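Local coordinates for N-(5'-phosphoribosyl)anthranilate isomerase (Jonesia denitrificans, PDB 4WUI), which probably catalyses the isomerisation of N-(5-phospho-beta-D-ribosyl)anthranilate to 1-(2-carboxyphenylamino)-1-deoxy-D-ribulose 5-phosphate, the third step of tryptophan synthesis from chorismate, at residues V61-P66 with H85-D90. Numbering follows the deposited sequence.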
loop_
_atom_site.group_PDB
_atom_site.type_symbol
_atom_site.label_atom_id
_atom_site.label_comp_id
_atom_site.label_asym_id
_atom_site.label_seq_id
_atom_site.Cartn_x
_atom_site.Cartn_y
_atom_site.Cartn_z
ATOM N N VAL A 61 -5.655 -5.129 -4.323
ATOM C CA VAL A 61 -6.054 -3.733 -4.214
ATOM C C VAL A 61 -7.154 -3.445 -5.224
ATOM O O VAL A 61 -6.935 -3.592 -6.426
ATOM C CB VAL A 61 -4.837 -2.804 -4.453
ATOM C CG1 VAL A 61 -5.233 -1.372 -4.343
ATOM C CG2 VAL A 61 -3.696 -3.140 -3.509
ATOM N N VAL A 62 -8.346 -3.082 -4.745
ATOM C CA VAL A 62 -9.485 -2.803 -5.599
ATOM C C VAL A 62 -10.002 -1.388 -5.383
ATOM O O VAL A 62 -9.749 -0.749 -4.357
ATOM C CB VAL A 62 -10.632 -3.826 -5.376
ATOM C CG1 VAL A 62 -10.213 -5.199 -5.854
ATOM C CG2 VAL A 62 -11.039 -3.874 -3.898
ATOM N N ALA A 63 -10.753 -0.908 -6.361
ATOM C CA ALA A 63 -11.277 0.453 -6.356
ATOM C C ALA A 63 -12.742 0.546 -6.768
ATOM O O ALA A 63 -13.513 1.264 -6.139
ATOM C CB ALA A 63 -10.430 1.347 -7.264
ATOM N N THR A 64 -13.124 -0.159 -7.839
ATOM C CA THR A 64 -14.422 -0.015 -8.480
ATOM C C THR A 64 -15.158 -1.351 -8.579
ATOM O O THR A 64 -16.221 -1.437 -9.175
ATOM C CB THR A 64 -14.257 0.617 -9.904
ATOM O OG1 THR A 64 -13.295 -0.120 -10.645
ATOM C CG2 THR A 64 -13.830 2.074 -9.781
ATOM N N THR A 65 -14.590 -2.407 -8.028
ATOM C CA THR A 65 -15.160 -3.749 -8.085
ATOM C C THR A 65 -16.264 -3.863 -7.020
ATOM O O THR A 65 -16.020 -3.596 -5.858
ATOM C CB THR A 65 -14.064 -4.792 -7.839
ATOM O OG1 THR A 65 -13.006 -4.646 -8.802
ATOM C CG2 THR A 65 -14.615 -6.201 -7.868
ATOM N N PRO A 66 -17.488 -4.283 -7.388
ATOM C CA PRO A 66 -18.530 -4.478 -6.367
ATOM C C PRO A 66 -17.994 -5.330 -5.227
ATOM O O PRO A 66 -17.298 -6.315 -5.468
ATOM C CB PRO A 66 -19.637 -5.202 -7.127
ATOM C CG PRO A 66 -19.468 -4.731 -8.557
ATOM C CD PRO A 66 -17.982 -4.581 -8.751
ATOM N N HIS A 85 -9.937 0.806 -1.838
ATOM C CA HIS A 85 -9.686 2.216 -2.054
ATOM C C HIS A 85 -10.825 3.082 -1.492
ATOM O O HIS A 85 -11.864 2.588 -1.033
ATOM C CB HIS A 85 -9.517 2.462 -3.530
ATOM C CG HIS A 85 -8.671 3.648 -3.866
ATOM N ND1 HIS A 85 -9.145 4.735 -4.576
ATOM C CD2 HIS A 85 -7.354 3.890 -3.645
ATOM C CE1 HIS A 85 -8.163 5.602 -4.763
ATOM N NE2 HIS A 85 -7.066 5.115 -4.202
ATOM N N GLY A 86 -10.638 4.392 -1.530
ATOM C CA GLY A 86 -11.530 5.306 -0.842
ATOM C C GLY A 86 -12.932 5.443 -1.418
ATOM O O GLY A 86 -13.815 5.995 -0.741
ATOM N N GLN A 87 -13.165 4.921 -2.617
ATOM C CA GLN A 87 -14.507 4.922 -3.191
ATOM C C GLN A 87 -15.473 4.074 -2.394
ATOM O O GLN A 87 -16.666 4.286 -2.468
ATOM C CB GLN A 87 -14.528 4.429 -4.676
ATOM C CG GLN A 87 -13.829 5.289 -5.712
ATOM C CD GLN A 87 -12.406 4.847 -5.942
ATOM O OE1 GLN A 87 -11.709 4.452 -4.997
ATOM N NE2 GLN A 87 -11.960 4.900 -7.199
ATOM N N TYR A 88 -14.963 3.056 -1.720
ATOM C CA TYR A 88 -15.851 2.151 -1.028
ATOM C C TYR A 88 -16.513 2.849 0.154
ATOM O O TYR A 88 -15.886 3.602 0.915
ATOM C CB TYR A 88 -15.084 0.908 -0.562
ATOM C CG TYR A 88 -14.742 0.002 -1.716
ATOM C CD1 TYR A 88 -15.689 -0.905 -2.194
ATOM C CD2 TYR A 88 -13.511 0.062 -2.349
ATOM C CE1 TYR A 88 -15.424 -1.729 -3.290
ATOM C CE2 TYR A 88 -13.236 -0.754 -3.434
ATOM C CZ TYR A 88 -14.178 -1.645 -3.892
ATOM O OH TYR A 88 -13.852 -2.424 -4.993
ATOM N N SER A 89 -17.787 2.544 0.351
ATOM C CA SER A 89 -18.494 3.089 1.496
ATOM C C SER A 89 -17.999 2.464 2.803
ATOM O O SER A 89 -17.441 1.362 2.843
ATOM C CB SER A 89 -19.985 2.819 1.372
ATOM O OG SER A 89 -20.208 1.421 1.478
ATOM N N ASP A 90 -18.289 3.142 3.903
ATOM C CA ASP A 90 -18.004 2.561 5.210
ATOM C C ASP A 90 -18.705 1.216 5.369
ATOM O O ASP A 90 -18.146 0.269 5.954
ATOM C CB ASP A 90 -18.518 3.464 6.335
ATOM C CG ASP A 90 -17.884 4.851 6.359
ATOM O OD1 ASP A 90 -16.798 5.058 5.787
ATOM O OD2 ASP A 90 -18.483 5.747 7.016
#
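Tyr88 reaches across to the chain leaving strand 57-62, where its OH donates a hydrogen bond to Thr65 O at 2.6 Å, in the carbonyl plane on a lone pair. With CG anti to its own carbonyl carbon (chi1 -73°), the ring swings across so that its hydroxyl end closes on the 61-66 backbone and its edge, not a face, meets Thr65 O. Val62 crosses the ring at about a right angle, its CG2 3.8 Å from Tyr88 CE2. Ala63 CB sits near His85 CB and 3.9 Å from Gln87 NE2, and Ala63 O lies 3.4 Å from Tyr88 CE2. Gln87, bent at chi2 (94°), accepts a hydrogen bond on OE1 from His85 ND1 at 2.6 Å, almost in the imidazole plane, which steadies both side chains. His85 N bonds to Val62 O at 3.0 Å, carrying the pairing of neighbouring strands 57-62 and 81-84 one step into the loops of this TIM barrel. A phenylalanine at Tyr88, lacking the hydroxyl, would probably leave the Thr65 carbonyl without this donor and the 63-66 loop less firmly held. One backbone donor and one phenol donor, each meeting a carbonyl, thus tie the end of strand 57-62 and its loop to the loop after strand 81-84.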